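Local coordinates for glycerol uptake operon antiterminator regulatory protein (PDB 3KTS), which probably senses glycerol-3-phosphate and regulates the glycerol uptake operon by transcription antitermination, and folds as a TIM barrel, at residues A[11-16]-A[175-180]; A[29-34]-A[54-59]; A[73-78]-A[98-103]. One frame throughout, in Å; residues are numbered along the deposited sequence.

Contact 1 of 3, residues A[11-16]-A[175-180]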
ATOM      1  N   SER A  11      -0.780  -3.222  12.579  1.00 88.60           N
ATOM      2  CA  SER A  11       0.279  -2.218  12.525  1.00 80.53           C
ATOM      3  C   SER A  11       1.300  -2.493  11.428  1.00 81.85           C
ATOM      4  O   SER A  11       1.750  -1.569  10.751  1.00 90.00           O
ATOM      5  CB  SER A  11       0.978  -2.123  13.876  1.00 74.54           C
ATOM      6  OG  SER A  11       0.052  -1.753  14.879  1.00 87.38           O
ATOM      7  N   ILE A  12       1.671  -3.757  11.271  1.00 72.07           N
ATOM      8  CA  ILE A  12       2.575  -4.168  10.212  1.00 68.13           C
ATOM      9  C   ILE A  12       1.758  -4.787   9.084  1.00 77.68           C
ATOM     10  O   ILE A  12       0.931  -5.682   9.301  1.00 83.71           O
ATOM     11  CB  ILE A  12       3.681  -5.137  10.729  1.00 69.39           C
ATOM     12  CG1 ILE A  12       4.833  -4.355  11.355  1.00 61.68           C
ATOM     13  CG2 ILE A  12       4.274  -5.976   9.608  1.00 79.78           C
ATOM     14  CD1 ILE A  12       4.659  -4.062  12.813  1.00 76.35           C
ATOM     15  N   ILE A  13       1.961  -4.257   7.887  1.00 77.48           N
ATOM     16  CA  ILE A  13       1.426  -4.847   6.683  1.00 78.24           C
ATOM     17  C   ILE A  13       2.643  -5.325   5.904  1.00 81.19           C
ATOM     18  O   ILE A  13       3.343  -4.515   5.305  1.00 90.83           O
ATOM     19  CB  ILE A  13       0.603  -3.834   5.868  1.00 75.78           C
ATOM     20  CG1 ILE A  13      -0.467  -3.168   6.750  1.00 80.45           C
ATOM     21  CG2 ILE A  13      -0.032  -4.526   4.674  1.00 89.67           C
ATOM     22  CD1 ILE A  13      -1.295  -2.099   6.046  1.00 80.26           C
ATOM     23  N   PRO A  14       2.931  -6.638   5.954  1.00 83.08           N
ATOM     24  CA  PRO A  14       4.098  -7.196   5.275  1.00 78.50           C
ATOM     25  C   PRO A  14       4.079  -6.963   3.771  1.00 71.68           C
ATOM     26  O   PRO A  14       3.016  -6.988   3.152  1.00 77.58           O
ATOM     27  CB  PRO A  14       3.997  -8.698   5.583  1.00 79.51           C
ATOM     28  CG  PRO A  14       2.587  -8.930   5.947  1.00 64.69           C
ATOM     29  CD  PRO A  14       2.179  -7.683   6.669  1.00 84.21           C
ATOM     30  N   ALA A  15       5.257  -6.733   3.204  1.00 72.06           N
ATOM     31  CA  ALA A  15       5.388  -6.421   1.789  1.00 76.98           C
ATOM     32  C   ALA A  15       6.231  -7.473   1.084  1.00 78.82           C
ATOM     33  O   ALA A  15       7.423  -7.596   1.346  1.00 83.71           O
ATOM     34  CB  ALA A  15       5.994  -5.028   1.609  1.00 76.78           C
ATOM     35  N   ALA A  16       5.602  -8.227   0.187  1.00 76.57           N
ATOM     36  CA  ALA A  16       6.264  -9.318  -0.513  1.00 77.14           C
ATOM     37  C   ALA A  16       6.908  -8.862  -1.815  1.00 84.05           C
ATOM     38  O   ALA A  16       6.240  -8.261  -2.659  1.00 88.23           O
ATOM     39  CB  ALA A  16       5.271 -10.445  -0.787  1.00 82.40           C
ATOM     40  N   ALA A 175      -0.939   2.606   9.811  1.00 81.38           N
ATOM     41  CA  ALA A 175      -0.176   1.350   9.765  1.00 78.40           C
ATOM     42  C   ALA A 175       1.155   1.553   9.043  1.00 77.83           C
ATOM     43  O   ALA A 175       1.432   2.631   8.515  1.00 85.46           O
ATOM     44  CB  ALA A 175      -0.979   0.230   9.087  1.00 63.35           C
ATOM     45  N   VAL A 176       1.969   0.503   9.030  1.00 73.17           N
ATOM     46  CA  VAL A 176       3.281   0.516   8.406  1.00 68.81           C
ATOM     47  C   VAL A 176       3.335  -0.587   7.353  1.00 74.09           C
ATOM     48  O   VAL A 176       2.829  -1.679   7.585  1.00 82.14           O
ATOM     49  CB  VAL A 176       4.385   0.299   9.469  1.00 67.68           C
ATOM     50  CG1 VAL A 176       5.753   0.108   8.833  1.00 79.44           C
ATOM     51  CG2 VAL A 176       4.427   1.465  10.433  1.00 64.54           C
ATOM     52  N   THR A 177       3.908  -0.294   6.187  1.00 78.88           N
ATOM     53  CA  THR A 177       4.273  -1.349   5.240  1.00 79.10           C
ATOM     54  C   THR A 177       5.777  -1.522   5.236  1.00 80.09           C
ATOM     55  O   THR A 177       6.521  -0.541   5.310  1.00 80.70           O
ATOM     56  CB  THR A 177       3.801  -1.085   3.795  1.00 74.33           C
ATOM     57  OG1 THR A 177       4.169   0.238   3.399  1.00 89.25           O
ATOM     58  CG2 THR A 177       2.309  -1.247   3.682  1.00 82.25           C
ATOM     59  N   THR A 178       6.215  -2.774   5.142  1.00 76.00           N
ATOM     60  CA  THR A 178       7.631  -3.107   5.232  1.00 75.00           C
ATOM     61  C   THR A 178       7.938  -4.519   4.726  1.00 75.87           C
ATOM     62  O   THR A 178       7.125  -5.438   4.856  1.00 75.95           O
ATOM     63  CB  THR A 178       8.153  -2.941   6.686  1.00 70.19           C
ATOM     64  OG1 THR A 178       9.521  -3.351   6.759  1.00 85.20           O
ATOM     65  CG2 THR A 178       7.318  -3.748   7.661  1.00 62.14           C
ATOM     66  N   SER A 179       9.117  -4.676   4.139  1.00 74.97           N
ATOM     67  CA  SER A 179       9.607  -5.991   3.755  1.00 79.17           C
ATOM     68  C   SER A 179      10.767  -6.417   4.650  1.00 86.37           C
ATOM     69  O   SER A 179      11.494  -7.355   4.324  1.00 96.10           O
ATOM     70  CB  SER A 179      10.023  -6.009   2.286  1.00 73.64           C
ATOM     71  OG  SER A 179      10.933  -4.969   1.995  1.00 80.52           O
ATOM     72  N   ASN A 180      10.936  -5.716   5.773  1.00 91.29           N
ATOM     73  CA  ASN A 180      11.886  -6.112   6.810  1.00 92.68           C
ATOM     74  C   ASN A 180      11.351  -7.334   7.549  1.00 95.24           C
ATOM     75  O   ASN A 180      10.424  -7.236   8.356  1.00100.58           O
ATOM     76  CB  ASN A 180      12.159  -4.952   7.773  1.00 91.94           C
ATOM     77  CG  ASN A 180      13.315  -5.224   8.717  1.00 93.87           C
ATOM     78  OD1 ASN A 180      13.195  -6.007   9.659  1.00112.83           O
ATOM     79  ND2 ASN A 180      14.436  -4.556   8.483  1.00 91.90           N
TER

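Contact 2 of 3, residues A[29-34]-A[54-59]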
ATOM      1  N   ASP A  29      -0.218 -14.178  11.522  1.00 98.65           N
ATOM      2  CA  ASP A  29      -1.514 -13.790  12.078  1.00104.22           C
ATOM      3  C   ASP A  29      -2.081 -12.516  11.440  1.00102.80           C
ATOM      4  O   ASP A  29      -3.279 -12.234  11.547  1.00102.69           O
ATOM      5  CB  ASP A  29      -1.390 -13.627  13.599  1.00109.47           C
ATOM      6  CG  ASP A  29      -2.726 -13.763  14.316  1.00126.43           C
ATOM      7  OD1 ASP A  29      -3.075 -14.899  14.708  1.00130.73           O
ATOM      8  OD2 ASP A  29      -3.426 -12.739  14.485  1.00138.71           O
ATOM      9  N   LEU A  30      -1.208 -11.762  10.776  1.00102.50           N
ATOM     10  CA  LEU A  30      -1.567 -10.507  10.117  1.00103.17           C
ATOM     11  C   LEU A  30      -2.436 -10.769   8.888  1.00 96.30           C
ATOM     12  O   LEU A  30      -2.096 -11.605   8.061  1.00 95.45           O
ATOM     13  CB  LEU A  30      -0.296  -9.749   9.717  1.00107.93           C
ATOM     14  CG  LEU A  30       0.797  -9.582  10.784  1.00115.12           C
ATOM     15  CD1 LEU A  30       2.153  -9.371  10.135  1.00118.08           C
ATOM     16  CD2 LEU A  30       0.481  -8.449  11.767  1.00125.45           C
ATOM     17  N   THR A  31      -3.554 -10.056   8.780  1.00 95.50           N
ATOM     18  CA  THR A  31      -4.541 -10.314   7.721  1.00 92.65           C
ATOM     19  C   THR A  31      -4.242  -9.653   6.358  1.00 90.42           C
ATOM     20  O   THR A  31      -4.356 -10.309   5.320  1.00 86.87           O
ATOM     21  CB  THR A  31      -6.009 -10.039   8.197  1.00 98.47           C
ATOM     22  OG1 THR A  31      -6.875  -9.896   7.061  1.00 80.41           O
ATOM     23  CG2 THR A  31      -6.097  -8.785   9.082  1.00 93.85           C
ATOM     24  N   TYR A  32      -3.858  -8.375   6.358  1.00 87.29           N
ATOM     25  CA  TYR A  32      -3.506  -7.665   5.108  1.00 82.92           C
ATOM     26  C   TYR A  32      -2.037  -7.786   4.700  1.00 82.14           C
ATOM     27  O   TYR A  32      -1.132  -7.649   5.531  1.00 77.25           O
ATOM     28  CB  TYR A  32      -3.886  -6.189   5.190  1.00 81.63           C
ATOM     29  CG  TYR A  32      -5.310  -5.900   4.790  1.00 80.30           C
ATOM     30  CD1 TYR A  32      -6.337  -5.910   5.730  1.00 69.85           C
ATOM     31  CD2 TYR A  32      -5.630  -5.602   3.469  1.00 83.45           C
ATOM     32  CE1 TYR A  32      -7.644  -5.638   5.360  1.00 82.56           C
ATOM     33  CE2 TYR A  32      -6.928  -5.326   3.090  1.00 78.54           C
ATOM     34  CZ  TYR A  32      -7.930  -5.350   4.038  1.00 85.33           C
ATOM     35  OH  TYR A  32      -9.219  -5.089   3.649  1.00104.54           O
ATOM     36  N   MET A  33      -1.812  -8.036   3.412  1.00 79.86           N
ATOM     37  CA  MET A  33      -0.463  -8.124   2.855  1.00 83.68           C
ATOM     38  C   MET A  33      -0.288  -7.187   1.655  1.00 83.49           C
ATOM     39  O   MET A  33      -1.272  -6.734   1.058  1.00 84.90           O
ATOM     40  CB  MET A  33      -0.131  -9.563   2.455  1.00 80.15           C
ATOM     41  CG  MET A  33      -0.765 -10.016   1.146  1.00 84.01           C
ATOM     42  SD  MET A  33       0.291 -11.182   0.266  1.00 93.94           S
ATOM     43  CE  MET A  33      -0.105 -12.710   1.112  1.00112.24           C
ATOM     44  N   VAL A  34       0.963  -6.904   1.309  1.00 74.90           N
ATOM     45  CA  VAL A  34       1.268  -6.073   0.151  1.00 77.02           C
ATOM     46  C   VAL A  34       2.126  -6.826  -0.859  1.00 76.92           C
ATOM     47  O   VAL A  34       3.127  -7.447  -0.498  1.00 77.51           O
ATOM     48  CB  VAL A  34       1.993  -4.778   0.561  1.00 75.97           C
ATOM     49  CG1 VAL A  34       2.567  -4.080  -0.663  1.00 73.44           C
ATOM     50  CG2 VAL A  34       1.045  -3.855   1.313  1.00 84.07           C
ATOM     51  N   GLY A  54      -6.681 -16.865   3.606  1.00104.23           N
ATOM     52  CA  GLY A  54      -7.298 -15.866   4.482  1.00104.32           C
ATOM     53  C   GLY A  54      -6.604 -14.515   4.525  1.00102.12           C
ATOM     54  O   GLY A  54      -6.845 -13.722   5.440  1.00102.10           O
ATOM     55  N   LYS A  55      -5.745 -14.255   3.539  1.00 96.55           N
ATOM     56  CA  LYS A  55      -4.984 -13.012   3.476  1.00 90.35           C
ATOM     57  C   LYS A  55      -5.574 -12.072   2.442  1.00 92.12           C
ATOM     58  O   LYS A  55      -5.818 -12.466   1.300  1.00 95.63           O
ATOM     59  CB  LYS A  55      -3.501 -13.273   3.160  1.00 90.01           C
ATOM     60  CG  LYS A  55      -2.770 -14.175   4.153  1.00 83.77           C
ATOM     61  CD  LYS A  55      -2.908 -13.650   5.565  1.00 88.59           C
ATOM     62  CE  LYS A  55      -2.538 -14.692   6.590  1.00 94.71           C
ATOM     63  NZ  LYS A  55      -1.065 -14.807   6.717  1.00 94.76           N
ATOM     64  N   LYS A  56      -5.805 -10.829   2.851  1.00 88.95           N
ATOM     65  CA  LYS A  56      -6.298  -9.801   1.943  1.00 89.72           C
ATOM     66  C   LYS A  56      -5.133  -9.065   1.261  1.00 84.48           C
ATOM     67  O   LYS A  56      -4.150  -8.708   1.908  1.00 79.15           O
ATOM     68  CB  LYS A  56      -7.229  -8.844   2.686  1.00 87.60           C
ATOM     69  CG  LYS A  56      -8.614  -9.426   2.959  1.00 99.52           C
ATOM     70  CD  LYS A  56      -9.405  -8.570   3.938  1.00110.79           C
ATOM     71  CE  LYS A  56     -10.897  -8.854   3.864  1.00118.42           C
ATOM     72  NZ  LYS A  56     -11.563  -8.055   2.796  1.00121.87           N
ATOM     73  N   VAL A  57      -5.249  -8.856  -0.049  1.00 82.83           N
ATOM     74  CA  VAL A  57      -4.121  -8.376  -0.858  1.00 83.13           C
ATOM     75  C   VAL A  57      -4.224  -6.907  -1.292  1.00 85.26           C
ATOM     76  O   VAL A  57      -5.231  -6.474  -1.864  1.00 83.53           O
ATOM     77  CB  VAL A  57      -3.877  -9.281  -2.099  1.00 78.18           C
ATOM     78  CG1 VAL A  57      -2.693  -8.784  -2.928  1.00 78.39           C
ATOM     79  CG2 VAL A  57      -3.626 -10.700  -1.667  1.00 78.58           C
ATOM     80  N   LEU A  58      -3.168  -6.153  -0.991  1.00 80.75           N
ATOM     81  CA  LEU A  58      -2.963  -4.824  -1.549  1.00 78.35           C
ATOM     82  C   LEU A  58      -1.919  -4.946  -2.660  1.00 73.51           C
ATOM     83  O   LEU A  58      -0.760  -5.283  -2.401  1.00 71.43           O
ATOM     84  CB  LEU A  58      -2.515  -3.847  -0.457  1.00 73.42           C
ATOM     85  CG  LEU A  58      -3.440  -3.779   0.770  1.00 79.34           C
ATOM     86  CD1 LEU A  58      -2.762  -3.132   1.979  1.00 67.30           C
ATOM     87  CD2 LEU A  58      -4.762  -3.083   0.441  1.00 52.48           C
ATOM     88  N   LEU A  59      -2.342  -4.694  -3.896  1.00 67.05           N
ATOM     89  CA  LEU A  59      -1.489  -4.921  -5.064  1.00 73.86           C
ATOM     90  C   LEU A  59      -0.937  -3.642  -5.696  1.00 73.51           C
ATOM     91  O   LEU A  59      -1.691  -2.735  -6.049  1.00 73.35           O
ATOM     92  CB  LEU A  59      -2.233  -5.750  -6.124  1.00 70.24           C
ATOM     93  CG  LEU A  59      -1.540  -5.927  -7.483  1.00 62.95           C
ATOM     94  CD1 LEU A  59      -0.232  -6.711  -7.351  1.00 85.20           C
ATOM     95  CD2 LEU A  59      -2.461  -6.581  -8.510  1.00 74.22           C
TER

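Contact 3 of 3, residues A[73-78]-A[98-103]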
ATOM      1  N   ALA A  73      -5.742  -1.300 -17.899  1.00 68.65           N
ATOM      2  CA  ALA A  73      -4.971  -2.148 -17.002  1.00 70.68           C
ATOM      3  C   ALA A  73      -5.577  -2.187 -15.605  1.00 74.23           C
ATOM      4  O   ALA A  73      -5.527  -3.218 -14.937  1.00 79.16           O
ATOM      5  CB  ALA A  73      -3.549  -1.676 -16.940  1.00 71.14           C
ATOM      6  N   ILE A  74      -6.155  -1.069 -15.176  1.00 73.46           N
ATOM      7  CA  ILE A  74      -6.786  -0.993 -13.860  1.00 76.03           C
ATOM      8  C   ILE A  74      -8.119  -1.729 -13.892  1.00 77.94           C
ATOM      9  O   ILE A  74      -8.452  -2.455 -12.952  1.00 80.35           O
ATOM     10  CB  ILE A  74      -6.912   0.472 -13.363  1.00 75.71           C
ATOM     11  CG1 ILE A  74      -5.520   1.100 -13.210  1.00 72.45           C
ATOM     12  CG2 ILE A  74      -7.664   0.563 -12.034  1.00 79.75           C
ATOM     13  CD1 ILE A  74      -4.471   0.217 -12.509  1.00 59.95           C
ATOM     14  N   ASP A  75      -8.845  -1.567 -15.001  1.00 81.22           N
ATOM     15  CA  ASP A  75     -10.046  -2.355 -15.310  1.00 80.22           C
ATOM     16  C   ASP A  75      -9.801  -3.857 -15.153  1.00 78.55           C
ATOM     17  O   ASP A  75     -10.590  -4.544 -14.513  1.00 78.06           O
ATOM     18  CB  ASP A  75     -10.539  -2.049 -16.731  1.00 77.43           C
ATOM     19  CG  ASP A  75     -11.297  -0.737 -16.816  1.00 90.38           C
ATOM     20  OD1 ASP A  75     -12.040  -0.431 -15.861  1.00 86.60           O
ATOM     21  OD2 ASP A  75     -11.159  -0.018 -17.836  1.00 82.32           O
ATOM     22  N   PHE A  76      -8.692  -4.333 -15.721  1.00 80.90           N
ATOM     23  CA  PHE A  76      -8.242  -5.725 -15.628  1.00 80.57           C
ATOM     24  C   PHE A  76      -7.995  -6.173 -14.191  1.00 83.83           C
ATOM     25  O   PHE A  76      -8.370  -7.282 -13.808  1.00 84.67           O
ATOM     26  CB  PHE A  76      -6.969  -5.887 -16.460  1.00 79.24           C
ATOM     27  CG  PHE A  76      -6.315  -7.240 -16.360  1.00 75.26           C
ATOM     28  CD1 PHE A  76      -5.054  -7.370 -15.781  1.00 81.90           C
ATOM     29  CD2 PHE A  76      -6.932  -8.373 -16.877  1.00 75.04           C
ATOM     30  CE1 PHE A  76      -4.429  -8.605 -15.702  1.00 76.54           C
ATOM     31  CE2 PHE A  76      -6.319  -9.615 -16.796  1.00 64.35           C
ATOM     32  CZ  PHE A  76      -5.059  -9.730 -16.219  1.00 76.46           C
ATOM     33  N   LEU A  77      -7.378  -5.299 -13.402  1.00 86.65           N
ATOM     34  CA  LEU A  77      -7.080  -5.600 -12.006  1.00 81.35           C
ATOM     35  C   LEU A  77      -8.338  -5.698 -11.172  1.00 81.96           C
ATOM     36  O   LEU A  77      -8.406  -6.509 -10.255  1.00 91.29           O
ATOM     37  CB  LEU A  77      -6.149  -4.547 -11.407  1.00 77.96           C
ATOM     38  CG  LEU A  77      -4.742  -4.412 -11.987  1.00 69.44           C
ATOM     39  CD1 LEU A  77      -3.966  -3.401 -11.177  1.00 58.43           C
ATOM     40  CD2 LEU A  77      -4.016  -5.749 -12.022  1.00 72.48           C
ATOM     41  N   CYS A  78      -9.332  -4.881 -11.508  1.00 79.59           N
ATOM     42  CA  CYS A  78     -10.566  -4.796 -10.731  1.00 85.32           C
ATOM     43  C   CYS A  78     -11.609  -5.836 -11.118  1.00 87.88           C
ATOM     44  O   CYS A  78     -12.333  -6.338 -10.257  1.00 92.52           O
ATOM     45  CB  CYS A  78     -11.169  -3.403 -10.864  1.00 91.58           C
ATOM     46  SG  CYS A  78     -10.148  -2.089 -10.168  1.00 92.81           S
ATOM     47  N   LYS A  98     -11.542   3.765  -7.804  1.00 86.11           N
ATOM     48  CA  LYS A  98     -12.695   4.291  -7.083  1.00 82.87           C
ATOM     49  C   LYS A  98     -14.021   4.075  -7.813  1.00 82.24           C
ATOM     50  O   LYS A  98     -15.060   3.967  -7.169  1.00 93.49           O
ATOM     51  CB  LYS A  98     -12.491   5.767  -6.755  1.00 79.20           C
ATOM     52  CG  LYS A  98     -11.649   5.999  -5.498  1.00 79.61           C
ATOM     53  CD  LYS A  98     -11.306   7.469  -5.314  1.00 77.60           C
ATOM     54  CE  LYS A  98     -12.504   8.281  -4.861  1.00 74.03           C
ATOM     55  NZ  LYS A  98     -12.222   9.728  -4.990  1.00 88.87           N
ATOM     56  N   GLN A  99     -13.983   4.000  -9.144  1.00 79.81           N
ATOM     57  CA  GLN A  99     -15.181   3.699  -9.931  1.00 73.60           C
ATOM     58  C   GLN A  99     -15.620   2.257  -9.708  1.00 73.77           C
ATOM     59  O   GLN A  99     -16.815   1.967  -9.678  1.00 83.41           O
ATOM     60  CB  GLN A  99     -14.960   3.951 -11.428  1.00 67.55           C
ATOM     61  CG  GLN A  99     -14.539   5.364 -11.770  1.00 63.53           C
ATOM     62  CD  GLN A  99     -14.778   5.731 -13.227  1.00 83.34           C
ATOM     63  OE1 GLN A  99     -14.285   5.070 -14.143  1.00 77.24           O
ATOM     64  NE2 GLN A  99     -15.528   6.806 -13.444  1.00 91.93           N
ATOM     65  N   HIS A 100     -14.645   1.366  -9.536  1.00 72.87           N
ATOM     66  CA  HIS A 100     -14.900  -0.054  -9.318  1.00 72.90           C
ATOM     67  C   HIS A 100     -15.062  -0.380  -7.846  1.00 78.90           C
ATOM     68  O   HIS A 100     -15.046  -1.557  -7.472  1.00 88.64           O
ATOM     69  CB  HIS A 100     -13.753  -0.894  -9.871  1.00 74.45           C
ATOM     70  CG  HIS A 100     -13.649  -0.875 -11.361  1.00 72.73           C
ATOM     71  ND1 HIS A 100     -14.277  -1.803 -12.162  1.00 88.65           N
ATOM     72  CD2 HIS A 100     -12.979  -0.047 -12.195  1.00 79.28           C
ATOM     73  CE1 HIS A 100     -14.003  -1.546 -13.428  1.00 81.83           C
ATOM     74  NE2 HIS A 100     -13.216  -0.486 -13.476  1.00 95.65           N
ATOM     75  N   LYS A 101     -15.204   0.662  -7.023  1.00 77.80           N
ATOM     76  CA  LYS A 101     -15.345   0.549  -5.567  1.00 81.58           C
ATOM     77  C   LYS A 101     -14.206  -0.261  -4.938  1.00 84.96           C
ATOM     78  O   LYS A 101     -14.434  -1.113  -4.076  1.00 92.81           O
ATOM     79  CB  LYS A 101     -16.730   0.000  -5.177  1.00 81.61           C
ATOM     80  CG  LYS A 101     -17.904   0.755  -5.801  1.00 79.80           C
ATOM     81  CD  LYS A 101     -19.230   0.305  -5.208  1.00 88.94           C
ATOM     82  CE  LYS A 101     -20.403   1.012  -5.880  1.00 99.87           C
ATOM     83  NZ  LYS A 101     -21.714   0.432  -5.462  1.00 90.64           N
ATOM     84  N   MET A 102     -12.984   0.011  -5.404  1.00 84.43           N
ATOM     85  CA  MET A 102     -11.762  -0.596  -4.886  1.00 81.39           C
ATOM     86  C   MET A 102     -11.085   0.316  -3.887  1.00 87.09           C
ATOM     87  O   MET A 102     -11.190   1.546  -3.977  1.00 92.70           O
ATOM     88  CB  MET A 102     -10.777  -0.862  -6.015  1.00 78.75           C
ATOM     89  CG  MET A 102     -10.726  -2.282  -6.464  1.00 86.93           C
ATOM     90  SD  MET A 102      -9.522  -3.276  -5.569  1.00 73.13           S
ATOM     91  CE  MET A 102      -9.513  -4.618  -6.733  1.00 68.85           C
ATOM     92  N   LEU A 103     -10.379  -0.301  -2.944  1.00 82.31           N
ATOM     93  CA  LEU A 103      -9.580   0.420  -1.976  1.00 79.80           C
ATOM     94  C   LEU A 103      -8.384   0.987  -2.728  1.00 81.72           C
ATOM     95  O   LEU A 103      -7.435   0.269  -3.045  1.00 84.10           O
ATOM     96  CB  LEU A 103      -9.107  -0.533  -0.872  1.00 84.75           C
ATOM     97  CG  LEU A 103      -8.976  -0.145   0.609  1.00 79.96           C
ATOM     98  CD1 LEU A 103      -7.760  -0.843   1.196  1.00 76.95           C
ATOM     99  CD2 LEU A 103      -8.870   1.342   0.853  1.00 82.21           C
TER

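Contact 1 of 3, residues A[11-16]-A[175-180]
I13 and T177 meet on the inward face of two parallel strands, 12-16 and 173-178, the first and last of the TIM barrel, whose pairing closes the cylinder. Their axes come within 4.7 Å. I13 N donates to V176 O at 2.7 Å, and V176 N reaches S11 O at 2.7 Å; farther on, the bond from T178 N to I13 O is long and weak. The tight part is aliphatic. I13 CG1 stands anti to its carbonyl carbon (chi1 -53°), which carries CD1 back to A175 CB at 3.8 Å, while T177 CG2 lies 3.8 Å from I13 CB. The single methyl of A175 suits a place beside the isoleucine tip, and T177 turns its hydroxyl to E132. On the outward face, V176 packs against helix 162-169. Packing thins at the C-terminal end, where A15 N still bonds T178 O, but partly exposed S179 brings little more than CB to A15 O. T178 OG1 accepts from N180 N in an ST turn. An unidentified ligand, probably from the crystallisation liquor, bonds S179 OG and, weakly, T178 OG1. These two hydroxyls may mark a pocket for a phosphorylated molecule, as in many TIM barrels.

Contact 2 of 3, residues A[29-34]-A[54-59]
This is a parallel strand pairing in the barrel wall, joining the start of strand 32-39 to most of strand 56-60, and it is largely buried. Three backbone bonds set the register: K56 N to T31 O, M33 N to K56 O, and L58 N to M33 O, each 2.9 Å. K56 therefore uses both its N-H and its carbonyl on the neighbouring strand.

On the face shared by Y32, K56, V34 and L58, the lysine's aliphatic chain crosses the tyrosine obliquely. K56 CB lies over the ring in a CH-pi contact, 3.7 Å from the Y32 ring centroid and offset toward the rim, while K56 CD runs on to Y32 OH at 3.5 Å. A lysine suits this exposed position because its methylenes can lie on an aromatic while its amine reaches out, here to a long, weak ion pair with D84. F7 meets the Y32 ring edge-to-face. L58 stands at about a right angle to the tyrosine, with CG 3.9 Å from Y32 CD2, and its CD1 reaches V34 CG2.

The two strands and helix 43-52 between them form one beta-alpha-beta unit, the repeating element of a TIM barrel. The other face meets that helix: M33 CG and V57 CG2 lie side by side at 4.1 Å, and both residues touch A50. M33 bends at chi2 (147°) and again at chi3, which turns its methyl CE back to K55 CB. K55 in turn folds its methylenes past L30, bringing CD 3.3 Å from L30 O, and gives its ammonium to L28 O.

Contact 3 of 3, residues A[73-78]-A[98-103]
The closest backbones are those of C78, within helix 71-81, and H100, just past the end of helix 91-99, their CA atoms 6.6 Å apart. That second helix is closed by a Schellman motif, with K101 at positive phi as its C-prime residue, so H100 and M102 both turn their side chains to the neighbouring helix. H100 is gripped in two ways. Its NE2 donates to D75 OD1 at 2.7 Å, with the oxygen 17° out of the ring plane and the carboxylate turned 69° against the ring. Meanwhile C78 CB lies over one face, 3.9 Å from the H100 ring centroid, and C78 SG sits obliquely to it at 4.3 Å. With SG anti to the carbonyl carbon (chi1 -64°), the cysteine also reaches M102 CG at 3.8 Å. A small thiol fits between the imidazole and the methionine's methylene. M102 bends at chi2, which takes CE toward C78 CA and L77 O; the flexible chain also touches A97 and P83. Both D75 and H100 are partly exposed, and K96 makes a long, weak ion pair with D75 OD2. The carboxylate would probably favour a protonated imidazole, giving this bond between helix 71-81 and the turn after helix 91-99 some charge character at the barrel's surface.

Contacts 1 and 2 belong to the buried barrel wall, whereas contact 3 joins the outer helix layer at the surface. The first two share a sheet: strand 12-16 lies beside strand 32-39, and P14 O and A16 N probably hydrogen-bond V34 N and V34 O, so one runs into the other. Contact 1 brings the ends of the chain's barrel together across 158 residues; contact 2 is local and nested inside that loop. Contact 3 lies about 18 Å from contact 2, centre to centre, yet L59 packs on L77 and L58 on L103. Backbone bonds dominate in the wall, while side chains alone, including a histidine-carboxylate pair, carry contact 3.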